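Local coordinates for protein oxalate--CoA ligase (Arabidopsis thaliana, PDB 5IE2) that belongs to the ANL superfamily of AMP-binding enzymes and binds ATP in a pocket formed by its N- and C-terminal domains, at residues Y279-L292 with E302-M314. Numbering follows the deposited sequence.
With ATP (adenosine-5'-triphosphate), chain C; ACY (acetic acid), chain E.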
loop_
_atom_site.group_PDB
_atom_site.type_symbol
_atom_site.label_atom_id
_atom_site.label_comp_id
_atom_site.label_asym_id
_atom_site.label_seq_id
_atom_site.Cartn_x
_atom_site.Cartn_y
_atom_site.Cartn_z
ATOM N N TYR A 279 -24.807 -5.725 7.162
ATOM C CA TYR A 279 -23.635 -5.205 6.437
ATOM C C TYR A 279 -24.050 -4.612 5.127
ATOM O O TYR A 279 -25.010 -5.072 4.529
ATOM C CB TYR A 279 -22.609 -6.320 6.185
ATOM C CG TYR A 279 -21.927 -6.739 7.436
ATOM C CD1 TYR A 279 -20.914 -5.967 7.974
ATOM C CD2 TYR A 279 -22.309 -7.920 8.112
ATOM C CE1 TYR A 279 -20.287 -6.325 9.152
ATOM C CE2 TYR A 279 -21.696 -8.299 9.281
ATOM C CZ TYR A 279 -20.694 -7.507 9.819
ATOM O OH TYR A 279 -20.093 -7.893 11.014
ATOM N N PRO A 280 -23.312 -3.605 4.647
ATOM C CA PRO A 280 -23.631 -3.099 3.314
ATOM C C PRO A 280 -23.254 -4.129 2.239
ATOM O O PRO A 280 -22.382 -4.973 2.480
ATOM C CB PRO A 280 -22.791 -1.835 3.203
ATOM C CG PRO A 280 -21.648 -2.055 4.159
ATOM C CD PRO A 280 -22.203 -2.903 5.293
ATOM N N LYS A 281 -23.938 -4.100 1.095
ATOM C CA LYS A 281 -23.589 -4.969 -0.033
ATOM C C LYS A 281 -22.472 -4.338 -0.838
ATOM O O LYS A 281 -22.725 -3.405 -1.570
ATOM C CB LYS A 281 -24.781 -5.198 -0.976
ATOM C CG LYS A 281 -25.183 -6.657 -1.181
ATOM C CD LYS A 281 -26.734 -6.815 -1.395
ATOM C CE LYS A 281 -27.105 -7.986 -2.340
ATOM N NZ LYS A 281 -28.581 -8.290 -2.427
ATOM N N LEU A 282 -21.257 -4.855 -0.739
ATOM C CA LEU A 282 -20.124 -4.236 -1.475
ATOM C C LEU A 282 -19.982 -4.879 -2.857
ATOM O O LEU A 282 -20.319 -6.060 -3.042
ATOM C CB LEU A 282 -18.843 -4.436 -0.678
ATOM C CG LEU A 282 -18.890 -3.897 0.728
ATOM C CD1 LEU A 282 -17.548 -4.195 1.492
ATOM C CD2 LEU A 282 -19.208 -2.373 0.731
ATOM N N ARG A 283 -19.471 -4.122 -3.819
ATOM C CA ARG A 283 -19.112 -4.646 -5.113
ATOM C C ARG A 283 -17.960 -5.653 -5.004
ATOM O O ARG A 283 -17.967 -6.688 -5.670
ATOM C CB ARG A 283 -18.692 -3.505 -6.073
ATOM C CG ARG A 283 -19.805 -2.675 -6.604
ATOM C CD ARG A 283 -19.468 -2.242 -8.088
ATOM N NE ARG A 283 -18.381 -1.315 -8.130
ATOM C CZ ARG A 283 -17.244 -1.495 -8.800
ATOM N NH1 ARG A 283 -16.997 -2.607 -9.511
ATOM N NH2 ARG A 283 -16.359 -0.526 -8.772
ATOM N N PHE A 284 -16.981 -5.339 -4.176
ATOM C CA PHE A 284 -15.826 -6.230 -3.975
ATOM C C PHE A 284 -15.050 -5.785 -2.756
ATOM O O PHE A 284 -15.202 -4.662 -2.245
ATOM C CB PHE A 284 -14.876 -6.263 -5.215
ATOM C CG PHE A 284 -14.193 -4.943 -5.486
ATOM C CD1 PHE A 284 -12.918 -4.667 -4.997
ATOM C CD2 PHE A 284 -14.846 -3.961 -6.216
ATOM C CE1 PHE A 284 -12.309 -3.442 -5.267
ATOM C CE2 PHE A 284 -14.245 -2.752 -6.493
ATOM C CZ PHE A 284 -12.981 -2.476 -6.017
ATOM N N ILE A 285 -14.185 -6.673 -2.295
ATOM C CA ILE A 285 -13.260 -6.377 -1.217
ATOM C C ILE A 285 -11.892 -6.688 -1.802
ATOM O O ILE A 285 -11.753 -7.705 -2.441
ATOM C CB ILE A 285 -13.538 -7.241 0.039
ATOM C CG1 ILE A 285 -14.833 -6.732 0.728
ATOM C CG2 ILE A 285 -12.319 -7.174 1.049
ATOM C CD1 ILE A 285 -15.329 -7.760 1.830
ATOM N N ARG A 286 -10.927 -5.793 -1.608
ATOM C CA ARG A 286 -9.618 -6.008 -2.195
ATOM C C ARG A 286 -8.547 -6.300 -1.137
ATOM O O ARG A 286 -8.601 -5.756 -0.016
ATOM C CB ARG A 286 -9.258 -4.764 -3.034
ATOM C CG ARG A 286 -7.874 -4.874 -3.747
ATOM C CD ARG A 286 -7.667 -3.560 -4.511
ATOM N NE ARG A 286 -6.408 -3.574 -5.273
ATOM C CZ ARG A 286 -5.274 -2.968 -4.910
ATOM N NH1 ARG A 286 -5.149 -2.302 -3.745
ATOM N NH2 ARG A 286 -4.228 -3.035 -5.736
ATOM N N SER A 287 -7.569 -7.166 -1.500
ATOM C CA SER A 287 -6.435 -7.417 -0.629
ATOM C C SER A 287 -5.145 -7.255 -1.430
ATOM O O SER A 287 -5.142 -7.593 -2.582
ATOM C CB SER A 287 -6.535 -8.847 -0.037
ATOM O OG SER A 287 -5.456 -9.131 0.872
ATOM N N CYS A 288 -4.098 -6.684 -0.844
ATOM C CA CYS A 288 -2.824 -6.495 -1.568
ATOM C C CYS A 288 -1.709 -6.392 -0.543
ATOM O O CYS A 288 -2.006 -6.304 0.670
ATOM C CB CYS A 288 -2.920 -5.237 -2.487
ATOM S SG CYS A 288 -1.568 -5.098 -3.652
ATOM N N SER A 289 -0.453 -6.443 -1.011
ATOM C CA SER A 289 0.799 -6.087 -0.277
ATOM C C SER A 289 1.478 -7.262 0.421
ATOM O O SER A 289 2.672 -7.172 0.703
ATOM C CB SER A 289 0.621 -4.980 0.789
ATOM O OG SER A 289 0.004 -3.804 0.230
ATOM N N ALA A 290 0.722 -8.322 0.732
ATOM C CA ALA A 290 1.288 -9.537 1.324
ATOM C C ALA A 290 0.335 -10.644 0.946
ATOM O O ALA A 290 -0.837 -10.328 0.681
ATOM C CB ALA A 290 1.390 -9.404 2.880
ATOM N N SER A 291 0.755 -11.913 0.962
ATOM C CA SER A 291 -0.147 -12.954 0.428
ATOM C C SER A 291 -1.376 -13.107 1.277
ATOM O O SER A 291 -1.310 -13.097 2.537
ATOM C CB SER A 291 0.538 -14.314 0.256
ATOM O OG SER A 291 1.037 -14.724 1.487
ATOM N N LEU A 292 -2.520 -13.208 0.605
ATOM C CA LEU A 292 -3.807 -13.502 1.261
ATOM C C LEU A 292 -4.014 -15.028 1.264
ATOM O O LEU A 292 -4.203 -15.635 0.207
ATOM C CB LEU A 292 -5.000 -12.866 0.519
ATOM C CG LEU A 292 -6.395 -13.067 1.134
ATOM C CD1 LEU A 292 -6.519 -12.287 2.423
ATOM C CD2 LEU A 292 -7.512 -12.602 0.181
ATOM N N GLU A 302 -17.418 -15.324 3.123
ATOM C CA GLU A 302 -18.531 -15.850 3.934
ATOM C C GLU A 302 -19.095 -14.810 4.895
ATOM O O GLU A 302 -20.314 -14.733 5.123
ATOM C CB GLU A 302 -18.074 -17.065 4.736
ATOM C CG GLU A 302 -19.203 -17.699 5.546
ATOM C CD GLU A 302 -20.278 -18.277 4.631
ATOM O OE1 GLU A 302 -19.928 -19.132 3.783
ATOM O OE2 GLU A 302 -21.457 -17.851 4.732
ATOM N N ALA A 303 -18.211 -14.024 5.490
ATOM C CA ALA A 303 -18.625 -13.033 6.482
ATOM C C ALA A 303 -19.389 -11.902 5.825
ATOM O O ALA A 303 -20.416 -11.475 6.357
ATOM C CB ALA A 303 -17.431 -12.474 7.212
ATOM N N PHE A 304 -18.886 -11.372 4.694
ATOM C CA PHE A 304 -19.448 -10.116 4.165
ATOM C C PHE A 304 -20.128 -10.190 2.809
ATOM O O PHE A 304 -20.679 -9.189 2.339
ATOM C CB PHE A 304 -18.331 -9.060 4.122
ATOM C CG PHE A 304 -17.620 -8.928 5.438
ATOM C CD1 PHE A 304 -18.354 -8.726 6.634
ATOM C CD2 PHE A 304 -16.250 -9.101 5.522
ATOM C CE1 PHE A 304 -17.708 -8.620 7.855
ATOM C CE2 PHE A 304 -15.571 -8.986 6.720
ATOM C CZ PHE A 304 -16.303 -8.775 7.932
ATOM N N GLY A 305 -20.068 -11.346 2.167
ATOM C CA GLY A 305 -20.853 -11.660 0.998
ATOM C C GLY A 305 -20.439 -10.926 -0.266
ATOM O O GLY A 305 -21.267 -10.733 -1.151
ATOM N N ALA A 306 -19.173 -10.501 -0.347
ATOM C CA ALA A 306 -18.678 -9.833 -1.552
ATOM C C ALA A 306 -17.480 -10.606 -2.100
ATOM O O ALA A 306 -16.756 -11.227 -1.323
ATOM C CB ALA A 306 -18.279 -8.386 -1.250
ATOM N N PRO A 307 -17.274 -10.551 -3.417
ATOM C CA PRO A 307 -16.062 -11.199 -3.974
ATOM C C PRO A 307 -14.775 -10.552 -3.446
ATOM O O PRO A 307 -14.678 -9.324 -3.363
ATOM C CB PRO A 307 -16.202 -10.991 -5.492
ATOM C CG PRO A 307 -17.043 -9.710 -5.586
ATOM C CD PRO A 307 -18.059 -9.866 -4.459
ATOM N N VAL A 308 -13.778 -11.386 -3.137
ATOM C CA VAL A 308 -12.505 -10.897 -2.590
ATOM C C VAL A 308 -11.443 -11.035 -3.655
ATOM O O VAL A 308 -11.181 -12.153 -4.106
ATOM C CB VAL A 308 -12.114 -11.662 -1.337
ATOM C CG1 VAL A 308 -10.707 -11.259 -0.860
ATOM C CG2 VAL A 308 -13.153 -11.337 -0.227
ATOM N N LEU A 309 -10.909 -9.896 -4.097
ATOM C CA LEU A 309 -9.972 -9.841 -5.234
ATOM C C LEU A 309 -8.585 -9.485 -4.723
ATOM O O LEU A 309 -8.370 -8.384 -4.179
ATOM C CB LEU A 309 -10.439 -8.796 -6.250
ATOM C CG LEU A 309 -11.933 -8.889 -6.618
ATOM C CD1 LEU A 309 -12.293 -7.753 -7.614
ATOM C CD2 LEU A 309 -12.239 -10.300 -7.250
ATOM N N GLU A 310 -7.655 -10.412 -4.903
ATOM C CA GLU A 310 -6.281 -10.182 -4.495
ATOM C C GLU A 310 -5.448 -9.563 -5.614
ATOM O O GLU A 310 -5.570 -9.946 -6.789
ATOM C CB GLU A 310 -5.637 -11.514 -4.068
ATOM C CG GLU A 310 -4.310 -11.280 -3.353
ATOM C CD GLU A 310 -3.614 -12.538 -2.866
ATOM O OE1 GLU A 310 -4.044 -13.664 -3.204
ATOM O OE2 GLU A 310 -2.597 -12.378 -2.141
ATOM N N ALA A 311 -4.643 -8.585 -5.238
ATOM C CA ALA A 311 -3.753 -7.907 -6.184
ATOM C C ALA A 311 -2.302 -8.033 -5.688
ATOM O O ALA A 311 -2.077 -8.311 -4.510
ATOM C CB ALA A 311 -4.112 -6.430 -6.309
ATOM N N TYR A 312 -1.356 -7.752 -6.580
ATOM C CA TYR A 312 0.085 -7.767 -6.312
ATOM C C TYR A 312 0.643 -6.388 -6.694
ATOM O O TYR A 312 0.298 -5.850 -7.742
ATOM C CB TYR A 312 0.718 -8.896 -7.128
ATOM C CG TYR A 312 2.232 -8.881 -7.348
ATOM C CD1 TYR A 312 3.121 -8.847 -6.269
ATOM C CD2 TYR A 312 2.742 -9.057 -8.625
ATOM C CE1 TYR A 312 4.545 -8.918 -6.473
ATOM C CE2 TYR A 312 4.122 -9.150 -8.841
ATOM C CZ TYR A 312 5.005 -9.059 -7.781
ATOM O OH TYR A 312 6.354 -9.121 -8.035
ATOM N N ALA A 313 1.425 -5.797 -5.797
ATOM C CA ALA A 313 1.838 -4.402 -5.960
ATOM C C ALA A 313 3.155 -4.108 -5.266
ATOM O O ALA A 313 3.548 -4.849 -4.411
ATOM C CB ALA A 313 0.758 -3.447 -5.401
ATOM N N MET A 314 3.839 -3.035 -5.666
ATOM C CA MET A 314 5.069 -2.658 -4.967
ATOM C C MET A 314 5.345 -1.187 -5.197
ATOM O O MET A 314 4.841 -0.573 -6.145
ATOM C CB MET A 314 6.249 -3.548 -5.434
ATOM C CG MET A 314 6.728 -3.275 -6.881
ATOM S SD MET A 314 7.875 -4.591 -7.402
ATOM C CE MET A 314 9.142 -4.627 -6.118
HETATM P PG ATP C . 11.837 -3.686 0.619
HETATM O O1G ATP C . 12.437 -5.084 0.773
HETATM O O2G ATP C . 12.569 -2.644 1.387
HETATM O O3G ATP C . 11.680 -3.310 -0.852
HETATM P PB ATP C . 9.029 -4.353 0.540
HETATM O O1B ATP C . 8.086 -4.940 1.567
HETATM O O2B ATP C . 9.511 -5.165 -0.608
HETATM O O3B ATP C . 10.339 -3.687 1.269
HETATM P PA ATP C . 6.817 -2.805 -0.660
HETATM O O1A ATP C . 7.032 -2.103 -1.994
HETATM O O2A ATP C . 5.997 -2.158 0.387
HETATM O O3A ATP C . 8.279 -3.006 -0.007
HETATM O "O5'" ATP C . 6.334 -4.304 -0.946
HETATM C "C5'" ATP C . 6.251 -4.895 -2.267
HETATM C "C4'" ATP C . 6.446 -6.409 -2.072
HETATM O "O4'" ATP C . 5.301 -6.943 -1.379
HETATM C "C3'" ATP C . 6.409 -7.165 -3.364
HETATM O "O3'" ATP C . 7.690 -7.111 -3.989
HETATM C "C2'" ATP C . 6.040 -8.567 -2.928
HETATM O "O2'" ATP C . 7.184 -9.186 -2.318
HETATM C "C1'" ATP C . 5.086 -8.275 -1.806
HETATM N N9 ATP C . 3.667 -8.383 -2.222
HETATM C C8 ATP C . 2.844 -7.414 -2.643
HETATM N N7 ATP C . 1.609 -7.948 -2.896
HETATM C C5 ATP C . 1.684 -9.285 -2.593
HETATM C C6 ATP C . 0.739 -10.425 -2.612
HETATM N N6 ATP C . -0.575 -10.222 -2.962
HETATM N N1 ATP C . 1.224 -11.624 -2.214
HETATM C C2 ATP C . 2.508 -11.798 -1.825
HETATM N N3 ATP C . 3.432 -10.803 -1.789
HETATM C C4 ATP C . 3.037 -9.551 -2.158
HETATM C C ACY E . 1.939 -2.399 -2.200
HETATM O O ACY E . 0.770 -2.795 -1.842
HETATM O OXT ACY E . 2.160 -1.592 -3.152
HETATM C CH3 ACY E . 3.135 -2.968 -1.482
HETATM O O HOH W 1 -20.648 -6.869 1.429
HETATM O O HOH W 2 -21.937 -8.073 -2.581
HETATM O O HOH W 3 -3.236 -9.886 -0.600
HETATM O O HOH W 4 -2.767 -15.690 -2.313
#
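One carboxylate oxygen, Glu310 OE2, takes three donors at once: the backbone N of Leu292 at 2.9 Å, N6 of ATP at 3.1 Å, and a water that also joins Ser287 OG to Ala290 O. The Leu292 N-H comes from above the carboxylate plane, yet its bond is nearly straight (165°). With CG anti to the backbone N (chi1 -168°) and the chain extended beyond it, Glu310 brings its carboxylate to the 289-292 loop. N6 also donates to Ala311 O, so two acceptors of neighbouring strand residues, one side-chain and one backbone, grip the amino group. Behind this site lies a beta-alpha-beta unit: strands 284-287 and 308-314 run parallel, joined through helix 294-304, and the nucleotide lies against the loop after strand 284-287 and the C-terminal half of strand 308-314. Four backbone bonds zip the strands, from Ile285 N to Pro307 O through to Ala311 N to Ser287 O. On the face that carries Ile285 and Val308, Leu292 CD2 meets Val308 CG1 at 3.6 Å, and Ile285 CD1 reaches Phe304 CB. Farther from the nucleotide, Phe304 turns its edge onto the face of Tyr279, planes at 68° and centroids 5.1 Å apart, while the Tyr279 hydroxyl is hydrogen-bonded to His271 ND1.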